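Local coordinates for protein carbohydrate oxidase (Microdochium nivale, PDB 3RJA) that oxidises the C1 hydroxyl of mono-, oligo- and polysaccharides to lactones, using FAD and reducing molecular oxygen to hydrogen peroxide, at residues F352-L357 / L385-D390. Residues are numbered along the deposited sequence; the frame is centred on the assembly and turned at random.
Sequences FWFYQL and LIQFYD. With ABL ((2R,3R,4R,5R)-4,5-dihydroxy-2-(hydroxymethyl)-6-oxopiperidin-3-yl beta-D-glucopyranoside), chain G.
Phe354, Gln356, Gln387 and Tyr389 line the sugar-binding face of two neighbouring antiparallel strands in the large substrate-domain sheet. The axes of the two short segments approach to 4.7 Å, and their N-to-C directions are 176° apart. Two hydrogen-bonded pairs hold the register, Phe354 with Tyr389 and Gln356 with Gln387. In the second pair, Gln356 N reaches Gln387 O at 2.9 Å.

The Phe354 ring lies against the base of Tyr389. Tyr389 CB sits over one face of that ring, 3.5 Å from its centroid, a CH-pi contact. The ring planes are nearly parallel, 10° apart, but displaced so far that little of one ring lies over the other. With chi1 at 71°, Phe354 CG lies between its backbone N and carbonyl carbon, and the ring leans across toward the partner strand. At the edge of this ring, in its plane, is Gln387 NE2, 3.9 Å from Phe354 CE1.

Gln387 and Tyr389 each hydrogen-bond the bound lactam disaccharide. Gln387 NE2 gives a weak hydrogen bond to ABL O1A at 3.1 Å, while Gln387 OE1 is hydrogen-bonded to Tyr72 OH. ABL O6A donates to Tyr389 OH at 3.0 Å, and that hydroxyl is also hydrogen-bonded to Glu317. An alanine in place of Tyr389 would probably leave ABL O6A and Glu317 without this shared hydroxyl and open a gap beside the Phe354 and Phe319 rings.

The face bearing Trp353, Tyr355, Leu357, Ile386 and Phe388 is largely apolar. Leu357 CD2 meets Ile386 CG2 at 3.7 Å, the two side chains pointing the same way. Phe388 packs there on helix 403-414, and Tyr355 hydrogen-bonds Tyr341 of helix 332-345. Within the sheet, strand 245-251 flanks strand 352-359, and strand 318-326 flanks strand 384-392.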
ATOM      1  N   PHE A 352     -13.338 -12.105 -11.932  1.00 15.35           N
ATOM      2  CA  PHE A 352     -13.486 -11.647 -10.546  1.00 16.72           C
ATOM      3  C   PHE A 352     -13.197 -10.133 -10.429  1.00 17.32           C
ATOM      4  O   PHE A 352     -12.264  -9.609 -11.063  1.00 18.05           O
ATOM      5  CB  PHE A 352     -12.535 -12.429  -9.653  1.00 16.38           C
ATOM      6  CG  PHE A 352     -12.560 -12.015  -8.217  1.00 16.26           C
ATOM      7  CD1 PHE A 352     -13.710 -12.157  -7.457  1.00 16.61           C
ATOM      8  CD2 PHE A 352     -11.412 -11.476  -7.613  1.00 17.40           C
ATOM      9  CE1 PHE A 352     -13.736 -11.763  -6.118  1.00 17.68           C
ATOM     10  CE2 PHE A 352     -11.415 -11.080  -6.262  1.00 16.73           C
ATOM     11  CZ  PHE A 352     -12.579 -11.229  -5.514  1.00 17.10           C
ATOM     12  N   TRP A 353     -14.013  -9.428  -9.656  1.00 15.80           N
ATOM     13  CA  TRP A 353     -13.722  -8.034  -9.340  1.00 15.97           C
ATOM     14  C   TRP A 353     -14.174  -7.778  -7.916  1.00 17.02           C
ATOM     15  O   TRP A 353     -15.053  -8.487  -7.414  1.00 16.81           O
ATOM     16  CB  TRP A 353     -14.373  -7.036 -10.323  1.00 14.59           C
ATOM     17  CG  TRP A 353     -15.898  -7.066 -10.366  1.00 15.79           C
ATOM     18  CD1 TRP A 353     -16.688  -7.688 -11.320  1.00 16.14           C
ATOM     19  CD2 TRP A 353     -16.814  -6.446  -9.440  1.00 15.67           C
ATOM     20  NE1 TRP A 353     -18.020  -7.503 -11.027  1.00 16.01           N
ATOM     21  CE2 TRP A 353     -18.134  -6.759  -9.880  1.00 16.25           C
ATOM     22  CE3 TRP A 353     -16.651  -5.675  -8.274  1.00 16.05           C
ATOM     23  CZ2 TRP A 353     -19.291  -6.299  -9.205  1.00 15.64           C
ATOM     24  CZ3 TRP A 353     -17.794  -5.237  -7.588  1.00 16.26           C
ATOM     25  CH2 TRP A 353     -19.102  -5.565  -8.051  1.00 16.02           C
ATOM     26  N   PHE A 354     -13.573  -6.764  -7.283  1.00 14.58           N
ATOM     27  CA  PHE A 354     -14.059  -6.229  -6.024  1.00 13.72           C
ATOM     28  C   PHE A 354     -13.836  -4.708  -5.906  1.00 13.43           C
ATOM     29  O   PHE A 354     -13.040  -4.119  -6.653  1.00 13.14           O
ATOM     30  CB  PHE A 354     -13.473  -6.996  -4.832  1.00 12.33           C
ATOM     31  CG  PHE A 354     -12.004  -6.744  -4.595  1.00 14.33           C
ATOM     32  CD1 PHE A 354     -11.576  -5.570  -3.980  1.00 13.94           C
ATOM     33  CD2 PHE A 354     -11.047  -7.711  -4.959  1.00 15.02           C
ATOM     34  CE1 PHE A 354     -10.204  -5.344  -3.734  1.00 14.99           C
ATOM     35  CE2 PHE A 354      -9.687  -7.509  -4.719  1.00 15.51           C
ATOM     36  CZ  PHE A 354      -9.261  -6.313  -4.104  1.00 16.54           C
ATOM     37  N   TYR A 355     -14.570  -4.080  -4.989  1.00 13.36           N
ATOM     38  CA  TYR A 355     -14.174  -2.764  -4.464  1.00 13.62           C
ATOM     39  C   TYR A 355     -14.052  -2.909  -2.941  1.00 13.88           C
ATOM     40  O   TYR A 355     -14.663  -3.787  -2.337  1.00 15.17           O
ATOM     41  CB  TYR A 355     -15.188  -1.664  -4.817  1.00 12.75           C
ATOM     42  CG  TYR A 355     -16.525  -1.858  -4.131  1.00 13.98           C
ATOM     43  CD1 TYR A 355     -16.717  -1.443  -2.816  1.00 13.88           C
ATOM     44  CD2 TYR A 355     -17.602  -2.475  -4.801  1.00 13.89           C
ATOM     45  CE1 TYR A 355     -17.932  -1.617  -2.185  1.00 14.95           C
ATOM     46  CE2 TYR A 355     -18.829  -2.657  -4.182  1.00 14.12           C
ATOM     47  CZ  TYR A 355     -18.982  -2.225  -2.869  1.00 15.26           C
ATOM     48  OH  TYR A 355     -20.168  -2.400  -2.213  1.00 16.16           O
ATOM     49  N   GLN A 356     -13.252  -2.044  -2.333  1.00 14.23           N
ATOM     50  CA  GLN A 356     -13.206  -1.882  -0.882  1.00 13.23           C
ATOM     51  C   GLN A 356     -13.332  -0.411  -0.595  1.00 13.45           C
ATOM     52  O   GLN A 356     -12.608   0.404  -1.183  1.00 15.36           O
ATOM     53  CB  GLN A 356     -11.901  -2.429  -0.293  1.00 12.54           C
ATOM     54  CG  GLN A 356     -11.731  -3.905  -0.557  1.00 13.32           C
ATOM     55  CD  GLN A 356     -10.374  -4.445  -0.216  1.00 14.43           C
ATOM     56  OE1 GLN A 356     -10.238  -5.585   0.252  1.00 15.86           O
ATOM     57  NE2 GLN A 356      -9.352  -3.650  -0.460  1.00 16.07           N
ATOM     58  N   LEU A 357     -14.272  -0.072   0.289  1.00 12.84           N
ATOM     59  CA  LEU A 357     -14.413   1.276   0.801  1.00 12.45           C
ATOM     60  C   LEU A 357     -13.906   1.298   2.248  1.00 11.77           C
ATOM     61  O   LEU A 357     -14.654   0.963   3.195  1.00 10.11           O
ATOM     62  CB  LEU A 357     -15.862   1.742   0.712  1.00 13.11           C
ATOM     63  CG  LEU A 357     -16.672   1.547  -0.594  1.00 14.87           C
ATOM     64  CD1 LEU A 357     -18.089   2.156  -0.483  1.00 15.45           C
ATOM     65  CD2 LEU A 357     -16.007   2.100  -1.829  1.00 14.08           C
ATOM     66  N   LEU A 385     -10.745   5.753   1.575  1.00 12.22           N
ATOM     67  CA  LEU A 385      -9.718   5.185   0.702  1.00 12.07           C
ATOM     68  C   LEU A 385     -10.415   4.029  -0.055  1.00 11.77           C
ATOM     69  O   LEU A 385     -10.980   3.125   0.562  1.00 11.85           O
ATOM     70  CB  LEU A 385      -8.519   4.654   1.516  1.00 11.95           C
ATOM     71  CG  LEU A 385      -7.601   3.618   0.827  1.00 12.34           C
ATOM     72  CD1 LEU A 385      -6.921   4.175  -0.404  1.00 11.80           C
ATOM     73  CD2 LEU A 385      -6.552   3.088   1.753  1.00 11.96           C
ATOM     74  N   ILE A 386     -10.370   4.065  -1.381  1.00 10.93           N
ATOM     75  CA  ILE A 386     -11.193   3.160  -2.171  1.00 10.81           C
ATOM     76  C   ILE A 386     -10.310   2.403  -3.131  1.00 10.26           C
ATOM     77  O   ILE A 386      -9.518   3.011  -3.858  1.00 10.41           O
ATOM     78  CB  ILE A 386     -12.296   3.937  -2.955  1.00 10.57           C
ATOM     79  CG1 ILE A 386     -13.211   4.697  -1.972  1.00 10.69           C
ATOM     80  CG2 ILE A 386     -13.098   3.000  -3.888  1.00  9.11           C
ATOM     81  CD1 ILE A 386     -14.227   5.660  -2.672  1.00 10.63           C
ATOM     82  N   GLN A 387     -10.448   1.083  -3.116  1.00 10.81           N
ATOM     83  CA  GLN A 387      -9.773   0.218  -4.066  1.00 10.49           C
ATOM     84  C   GLN A 387     -10.778  -0.437  -5.020  1.00 11.78           C
ATOM     85  O   GLN A 387     -11.841  -0.923  -4.585  1.00 12.22           O
ATOM     86  CB  GLN A 387      -8.929  -0.855  -3.349  1.00 11.07           C
ATOM     87  CG  GLN A 387      -8.163  -1.740  -4.372  1.00 10.91           C
ATOM     88  CD  GLN A 387      -7.120  -2.656  -3.766  1.00 12.26           C
ATOM     89  OE1 GLN A 387      -6.178  -3.067  -4.457  1.00 12.59           O
ATOM     90  NE2 GLN A 387      -7.300  -3.027  -2.478  1.00 11.70           N
ATOM     91  N   PHE A 388     -10.419  -0.426  -6.311  1.00 11.95           N
ATOM     92  CA  PHE A 388     -11.128  -1.075  -7.403  1.00 12.55           C
ATOM     93  C   PHE A 388     -10.150  -2.078  -8.001  1.00 12.87           C
ATOM     94  O   PHE A 388      -9.014  -1.717  -8.310  1.00 14.14           O
ATOM     95  CB  PHE A 388     -11.457  -0.061  -8.512  1.00 13.44           C
ATOM     96  CG  PHE A 388     -12.410   1.038  -8.108  1.00 13.40           C
ATOM     97  CD1 PHE A 388     -13.798   0.837  -8.145  1.00 14.74           C
ATOM     98  CD2 PHE A 388     -11.921   2.276  -7.743  1.00 13.58           C
ATOM     99  CE1 PHE A 388     -14.680   1.861  -7.794  1.00 15.31           C
ATOM    100  CE2 PHE A 388     -12.783   3.316  -7.392  1.00 15.39           C
ATOM    101  CZ  PHE A 388     -14.172   3.111  -7.418  1.00 14.81           C
ATOM    102  N   TYR A 389     -10.579  -3.323  -8.170  1.00 12.87           N
ATOM    103  CA  TYR A 389      -9.667  -4.440  -8.554  1.00 13.34           C
ATOM    104  C   TYR A 389     -10.401  -5.350  -9.547  1.00 13.45           C
ATOM    105  O   TYR A 389     -11.542  -5.717  -9.296  1.00 13.50           O
ATOM    106  CB  TYR A 389      -9.317  -5.259  -7.329  1.00 11.85           C
ATOM    107  CG  TYR A 389      -8.013  -6.047  -7.358  1.00 13.09           C
ATOM    108  CD1 TYR A 389      -6.828  -5.476  -6.900  1.00 13.51           C
ATOM    109  CD2 TYR A 389      -7.973  -7.387  -7.778  1.00 14.04           C
ATOM    110  CE1 TYR A 389      -5.640  -6.185  -6.872  1.00 14.07           C
ATOM    111  CE2 TYR A 389      -6.765  -8.116  -7.740  1.00 13.45           C
ATOM    112  CZ  TYR A 389      -5.611  -7.490  -7.282  1.00 14.22           C
ATOM    113  OH  TYR A 389      -4.406  -8.156  -7.239  1.00 15.93           O
ATOM    114  N   ASP A 390      -9.728  -5.699 -10.638  1.00 12.96           N
ATOM    115  CA  ASP A 390     -10.308  -6.381 -11.785  1.00 13.50           C
ATOM    116  C   ASP A 390      -9.369  -7.527 -12.203  1.00 13.47           C
ATOM    117  O   ASP A 390      -8.343  -7.307 -12.847  1.00 12.75           O
ATOM    118  CB  ASP A 390     -10.449  -5.364 -12.904  1.00 13.83           C
ATOM    119  CG  ASP A 390     -11.219  -5.886 -14.097  1.00 15.99           C
ATOM    120  OD1 ASP A 390     -11.684  -7.060 -14.052  1.00 15.23           O
ATOM    121  OD2 ASP A 390     -11.325  -5.106 -15.094  1.00 14.59           O
TER
HETATM  122  C1A ABL G 604      -5.301  -5.094  -1.072  1.00 42.43           C
HETATM  123  O1A ABL G 604      -4.812  -3.960  -0.859  1.00 45.61           O
HETATM  124  C2A ABL G 604      -6.439  -5.644  -0.189  1.00 42.65           C
HETATM  125  O2A ABL G 604      -6.232  -5.153   1.135  1.00 39.75           O
HETATM  126  C3A ABL G 604      -6.529  -7.191  -0.189  1.00 38.30           C
HETATM  127  O3A ABL G 604      -7.809  -7.536   0.396  1.00 38.64           O
HETATM  128  C4A ABL G 604      -6.507  -7.697  -1.619  1.00 40.88           C
HETATM  129  O1  ABL G 604      -6.637  -9.141  -1.677  1.00 43.18           O
HETATM  130  C5A ABL G 604      -5.144  -7.299  -2.283  1.00 40.31           C
HETATM  131  N5  ABL G 604      -4.847  -5.853  -2.098  1.00 39.74           N
HETATM  132  C6A ABL G 604      -5.134  -7.540  -3.815  1.00 39.00           C
HETATM  133  O6A ABL G 604      -3.817  -7.772  -4.349  1.00 35.72           O
HETATM  134  C1  ABL G 604      -7.937  -9.730  -1.964  1.00 45.15           C
HETATM  135  C2  ABL G 604      -7.767 -11.139  -2.586  1.00 46.58           C
HETATM  136  O2  ABL G 604      -6.997 -11.015  -3.788  1.00 51.76           O
HETATM  137  C3  ABL G 604      -9.150 -11.747  -2.851  1.00 48.71           C
HETATM  138  O3  ABL G 604      -9.046 -13.058  -3.405  1.00 50.06           O
HETATM  139  C4  ABL G 604      -9.973 -11.731  -1.523  1.00 46.14           C
HETATM  140  O4  ABL G 604     -11.266 -12.296  -1.689  1.00 48.59           O
HETATM  141  C5  ABL G 604     -10.093 -10.293  -1.003  1.00 44.99           C
HETATM  142  O5  ABL G 604      -8.755  -9.773  -0.804  1.00 45.16           O
HETATM  143  C6  ABL G 604     -10.930 -10.196   0.277  1.00 40.74           C
HETATM  144  O6  ABL G 604     -10.500 -11.027   1.307  1.00 36.37           O